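Local atomic coordinates of beta-galactosidase/beta-glucuronidase (Faecalibacterium prausnitzii L2-6, PDB entry 6MVF), a protein that binds flavin mononucleotide and acts as a beta-glucuronidase of glycosyl hydrolase family 2 in a human gut bacterium. Residues V168-D176 with S201-V212. Sequence-based numbering, arbitrary orientation.
Sequences VPNAHFDLD and SFVTNPDDSFTV. With FMN (flavin mononucleotide), chain G.
Thr204 and His172 share a water gripped by four groups: it accepts from Thr204 OG1 (2.8 Å) and from Leu175 N, donates to Asp176 OD2 and hydrogen-bonds His172 NE2. Thr204 CB lies over one face of the imidazole, 4.1 Å from the ring centroid, while Val168 CG2 covers the opposite face; Pro169 O holds ND1. The backbones of His172 and Thr204 form an antiparallel hydrogen-bonded pair, Thr204 N to His172 O at 2.9 Å.

Two residues further along, Asp174 N donates to Phe202 O (2.7 Å), joining two residues that meet the flavin. A chi1 of -163°, with CG opposite the backbone N, carries the Asp174 carboxylate to the flavin: OD2 accepts from FMN N3 at 2.9 Å, OD1 from Asp176 N in an Asx turn. The Phe202 ring lays one face over the flavin, CE2 3.4 Å from FMN N5. With an alanine in place of Phe202, the flavin is likely to lose its flat support and be freer to shift against Asp174.

At the far end, Asn205 ND2 reaches Asn170 O, 3.0 Å and nearly straight (175°), and Ala171 CB sits over the Phe210 ring.

Strand 172-173, just past strand 163-168, pairs with the end of strand 195-204 in the family 2 beta domain, where Asp174 and Phe202 line the FMN pocket; Phe173 touches Ile270 and the Phe210 ring meets Phe267 edge-to-face, both on strand 265-274.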
loop_
_atom_site.group_PDB
_atom_site.type_symbol
_atom_site.label_atom_id
_atom_site.label_comp_id
_atom_site.label_asym_id
_atom_site.label_seq_id
_atom_site.Cartn_x
_atom_site.Cartn_y
_atom_site.Cartn_z
ATOM N N VAL A 168 -29.034 0.580 -6.839
ATOM C CA VAL A 168 -29.072 -0.061 -8.158
ATOM C C VAL A 168 -30.108 0.628 -9.029
ATOM O O VAL A 168 -30.993 1.336 -8.529
ATOM C CB VAL A 168 -29.392 -1.571 -8.065
ATOM C CG1 VAL A 168 -28.217 -2.367 -7.448
ATOM C CG2 VAL A 168 -30.694 -1.799 -7.311
ATOM N N PRO A 169 -30.023 0.443 -10.359
ATOM C CA PRO A 169 -31.094 0.934 -11.233
ATOM C C PRO A 169 -32.336 0.079 -11.091
ATOM O O PRO A 169 -32.320 -0.929 -10.370
ATOM C CB PRO A 169 -30.507 0.808 -12.647
ATOM C CG PRO A 169 -29.068 0.465 -12.460
ATOM C CD PRO A 169 -28.955 -0.203 -11.135
ATOM N N ASN A 170 -33.403 0.460 -11.802
ATOM C CA ASN A 170 -34.666 -0.267 -11.696
ATOM C C ASN A 170 -34.529 -1.698 -12.213
ATOM O O ASN A 170 -35.051 -2.634 -11.607
ATOM C CB ASN A 170 -35.771 0.488 -12.439
ATOM C CG ASN A 170 -37.124 -0.173 -12.286
ATOM O OD1 ASN A 170 -37.649 -0.282 -11.175
ATOM N ND2 ASN A 170 -37.692 -0.631 -13.396
ATOM N N ALA A 171 -33.850 -1.883 -13.336
ATOM C CA ALA A 171 -33.488 -3.211 -13.809
ATOM C C ALA A 171 -32.109 -3.552 -13.249
ATOM O O ALA A 171 -31.150 -2.798 -13.447
ATOM C CB ALA A 171 -33.496 -3.273 -15.336
ATOM N N HIS A 172 -32.017 -4.683 -12.551
ATOM C CA HIS A 172 -30.838 -5.060 -11.785
ATOM C C HIS A 172 -30.948 -6.537 -11.439
ATOM O O HIS A 172 -32.048 -7.080 -11.338
ATOM C CB HIS A 172 -30.702 -4.223 -10.500
ATOM C CG HIS A 172 -31.795 -4.459 -9.499
ATOM N ND1 HIS A 172 -32.908 -3.648 -9.402
ATOM C CD2 HIS A 172 -31.939 -5.404 -8.539
ATOM C CE1 HIS A 172 -33.691 -4.088 -8.432
ATOM N NE2 HIS A 172 -33.121 -5.150 -7.887
ATOM N N PHE A 173 -29.795 -7.169 -11.223
ATOM C CA PHE A 173 -29.767 -8.556 -10.775
ATOM C C PHE A 173 -30.404 -8.712 -9.392
ATOM O O PHE A 173 -30.228 -7.867 -8.500
ATOM C CB PHE A 173 -28.330 -9.085 -10.751
ATOM C CG PHE A 173 -27.664 -9.141 -12.101
ATOM C CD1 PHE A 173 -28.016 -10.127 -13.026
ATOM C CD2 PHE A 173 -26.644 -8.239 -12.427
ATOM C CE1 PHE A 173 -27.407 -10.191 -14.259
ATOM C CE2 PHE A 173 -26.008 -8.304 -13.657
ATOM C CZ PHE A 173 -26.392 -9.279 -14.579
ATOM N N ASP A 174 -31.091 -9.846 -9.209
ATOM C CA ASP A 174 -31.989 -10.076 -8.079
ATOM C C ASP A 174 -31.264 -9.951 -6.748
ATOM O O ASP A 174 -30.265 -10.636 -6.504
ATOM C CB ASP A 174 -32.630 -11.464 -8.213
ATOM C CG ASP A 174 -33.882 -11.644 -7.339
ATOM O OD1 ASP A 174 -34.167 -10.783 -6.482
ATOM O OD2 ASP A 174 -34.597 -12.655 -7.517
ATOM N N LEU A 175 -31.802 -9.085 -5.884
ATOM C CA LEU A 175 -31.310 -8.848 -4.535
ATOM C C LEU A 175 -32.256 -9.394 -3.477
ATOM O O LEU A 175 -31.947 -9.325 -2.274
ATOM C CB LEU A 175 -31.111 -7.342 -4.316
ATOM C CG LEU A 175 -29.924 -6.707 -5.040
ATOM C CD1 LEU A 175 -30.174 -5.250 -5.461
ATOM C CD2 LEU A 175 -28.734 -6.798 -4.119
ATOM N N ASP A 176 -33.396 -9.944 -3.900
ATOM C CA ASP A 176 -34.538 -10.217 -3.029
ATOM C C ASP A 176 -34.727 -11.682 -2.704
ATOM O O ASP A 176 -35.663 -12.012 -1.982
ATOM C CB ASP A 176 -35.836 -9.694 -3.663
ATOM C CG ASP A 176 -36.003 -8.213 -3.484
ATOM O OD1 ASP A 176 -35.826 -7.736 -2.337
ATOM O OD2 ASP A 176 -36.289 -7.523 -4.486
ATOM N N SER A 201 -28.416 -16.538 -14.100
ATOM C CA SER A 201 -28.567 -15.321 -13.318
ATOM C C SER A 201 -30.040 -14.928 -13.303
ATOM O O SER A 201 -30.860 -15.471 -14.048
ATOM C CB SER A 201 -27.700 -14.186 -13.870
ATOM O OG SER A 201 -28.067 -13.854 -15.201
ATOM N N PHE A 202 -30.379 -13.975 -12.441
ATOM C CA PHE A 202 -31.775 -13.647 -12.173
ATOM C C PHE A 202 -31.933 -12.140 -12.178
ATOM O O PHE A 202 -31.297 -11.444 -11.382
ATOM C CB PHE A 202 -32.225 -14.244 -10.842
ATOM C CG PHE A 202 -32.013 -15.723 -10.766
ATOM C CD1 PHE A 202 -32.960 -16.598 -11.276
ATOM C CD2 PHE A 202 -30.849 -16.243 -10.220
ATOM C CE1 PHE A 202 -32.761 -17.964 -11.232
ATOM C CE2 PHE A 202 -30.646 -17.609 -10.162
ATOM C CZ PHE A 202 -31.603 -18.470 -10.673
ATOM N N VAL A 203 -32.779 -11.638 -13.070
ATOM C CA VAL A 203 -32.920 -10.208 -13.292
ATOM C C VAL A 203 -34.285 -9.763 -12.782
ATOM O O VAL A 203 -35.319 -10.322 -13.168
ATOM C CB VAL A 203 -32.726 -9.853 -14.773
ATOM C CG1 VAL A 203 -32.704 -8.331 -14.958
ATOM C CG2 VAL A 203 -31.429 -10.502 -15.301
ATOM N N THR A 204 -34.275 -8.773 -11.892
ATOM C CA THR A 204 -35.473 -8.061 -11.475
ATOM C C THR A 204 -35.809 -7.016 -12.528
ATOM O O THR A 204 -34.944 -6.235 -12.937
ATOM C CB THR A 204 -35.252 -7.390 -10.108
ATOM O OG1 THR A 204 -34.938 -8.384 -9.124
ATOM C CG2 THR A 204 -36.482 -6.576 -9.659
ATOM N N ASN A 205 -37.056 -7.009 -12.963
ATOM C CA ASN A 205 -37.552 -6.168 -14.048
ATOM C C ASN A 205 -36.795 -6.345 -15.357
ATOM O O ASN A 205 -36.352 -5.351 -15.945
ATOM C CB ASN A 205 -37.507 -4.701 -13.631
ATOM C CG ASN A 205 -38.362 -4.430 -12.435
ATOM O OD1 ASN A 205 -39.518 -4.872 -12.376
ATOM N ND2 ASN A 205 -37.805 -3.724 -11.456
ATOM N N PRO A 206 -36.655 -7.563 -15.871
ATOM C CA PRO A 206 -36.086 -7.725 -17.212
ATOM C C PRO A 206 -36.998 -7.096 -18.246
ATOM O O PRO A 206 -38.117 -6.683 -17.956
ATOM C CB PRO A 206 -36.008 -9.242 -17.396
ATOM C CG PRO A 206 -37.129 -9.751 -16.568
ATOM C CD PRO A 206 -37.223 -8.831 -15.369
ATOM N N ASP A 207 -36.516 -7.076 -19.484
ATOM C CA ASP A 207 -37.172 -6.380 -20.586
ATOM C C ASP A 207 -36.380 -6.663 -21.867
ATOM O O ASP A 207 -35.185 -6.958 -21.798
ATOM C CB ASP A 207 -37.270 -4.885 -20.244
ATOM C CG ASP A 207 -37.334 -3.992 -21.460
ATOM O OD1 ASP A 207 -38.395 -3.980 -22.138
ATOM O OD2 ASP A 207 -36.328 -3.283 -21.728
ATOM N N ASP A 208 -37.017 -6.603 -23.038
ATOM C CA ASP A 208 -36.341 -6.988 -24.276
ATOM C C ASP A 208 -35.122 -6.123 -24.601
ATOM O O ASP A 208 -34.241 -6.573 -25.343
ATOM C CB ASP A 208 -37.329 -6.958 -25.445
ATOM C CG ASP A 208 -38.323 -8.116 -25.399
ATOM O OD1 ASP A 208 -38.055 -9.109 -24.683
ATOM O OD2 ASP A 208 -39.370 -8.040 -26.078
ATOM N N SER A 209 -35.029 -4.911 -24.054
ATOM C CA SER A 209 -33.867 -4.064 -24.306
ATOM C C SER A 209 -32.660 -4.425 -23.445
ATOM O O SER A 209 -31.579 -3.857 -23.658
ATOM C CB SER A 209 -34.223 -2.589 -24.088
ATOM O OG SER A 209 -34.498 -2.291 -22.725
ATOM N N PHE A 210 -32.809 -5.337 -22.483
ATOM C CA PHE A 210 -31.706 -5.751 -21.627
ATOM C C PHE A 210 -31.193 -7.133 -22.032
ATOM O O PHE A 210 -31.976 -8.049 -22.293
ATOM C CB PHE A 210 -32.143 -5.754 -20.166
ATOM C CG PHE A 210 -32.361 -4.380 -19.594
ATOM C CD1 PHE A 210 -31.273 -3.544 -19.318
ATOM C CD2 PHE A 210 -33.640 -3.929 -19.308
ATOM C CE1 PHE A 210 -31.458 -2.277 -18.787
ATOM C CE2 PHE A 210 -33.840 -2.657 -18.776
ATOM C CZ PHE A 210 -32.747 -1.825 -18.515
ATOM N N THR A 211 -29.874 -7.277 -22.108
ATOM C CA THR A 211 -29.226 -8.575 -22.247
ATOM C C THR A 211 -28.339 -8.850 -21.033
ATOM O O THR A 211 -28.023 -7.963 -20.241
ATOM C CB THR A 211 -28.376 -8.650 -23.526
ATOM O OG1 THR A 211 -27.522 -7.507 -23.590
ATOM C CG2 THR A 211 -29.226 -8.723 -24.774
ATOM N N VAL A 212 -27.926 -10.102 -20.891
ATOM C CA VAL A 212 -26.921 -10.490 -19.913
ATOM C C VAL A 212 -25.692 -10.998 -20.670
ATOM O O VAL A 212 -25.765 -11.998 -21.397
ATOM C CB VAL A 212 -27.457 -11.545 -18.935
ATOM C CG1 VAL A 212 -26.334 -12.038 -18.020
ATOM C CG2 VAL A 212 -28.609 -10.969 -18.109
HETATM N N1 FMN G . -34.631 -17.394 -8.045
HETATM C C2 FMN G . -34.626 -16.059 -8.054
HETATM O O2 FMN G . -35.620 -15.417 -8.397
HETATM N N3 FMN G . -33.583 -15.347 -7.685
HETATM C C4 FMN G . -32.466 -15.880 -7.299
HETATM O O4 FMN G . -31.503 -15.212 -6.958
HETATM C C4A FMN G . -32.393 -17.300 -7.280
HETATM N N5 FMN G . -31.277 -17.838 -6.879
HETATM C C5A FMN G . -31.138 -19.147 -6.833
HETATM C C6 FMN G . -29.946 -19.678 -6.412
HETATM C C7 FMN G . -29.778 -21.015 -6.365
HETATM C C7M FMN G . -28.491 -21.578 -5.906
HETATM C C8 FMN G . -30.882 -21.890 -6.742
HETATM C C8M FMN G . -30.712 -23.366 -6.674
HETATM C C9 FMN G . -32.076 -21.351 -7.167
HETATM C C9A FMN G . -32.248 -20.002 -7.235
HETATM N N10 FMN G . -33.459 -19.456 -7.632
HETATM C C10 FMN G . -33.556 -18.067 -7.674
HETATM C "C1'" FMN G . -34.493 -20.394 -8.047
HETATM C "C2'" FMN G . -35.798 -20.559 -7.308
HETATM O "O2'" FMN G . -35.459 -21.523 -6.344
HETATM C "C3'" FMN G . -36.885 -21.189 -8.150
HETATM O "O3'" FMN G . -36.566 -21.044 -9.517
HETATM C "C4'" FMN G . -38.249 -20.554 -7.997
HETATM O "O4'" FMN G . -38.034 -19.151 -7.981
HETATM C "C5'" FMN G . -39.034 -21.023 -6.771
HETATM O "O5'" FMN G . -38.888 -20.124 -5.686
HETATM P P FMN G . -39.276 -20.472 -4.190
HETATM O O1P FMN G . -39.687 -19.153 -3.669
HETATM O O2P FMN G . -40.360 -21.504 -4.299
HETATM O O3P FMN G . -38.094 -21.040 -3.481
HETATM O O HOH W 1 -34.032 -7.562 -6.644
#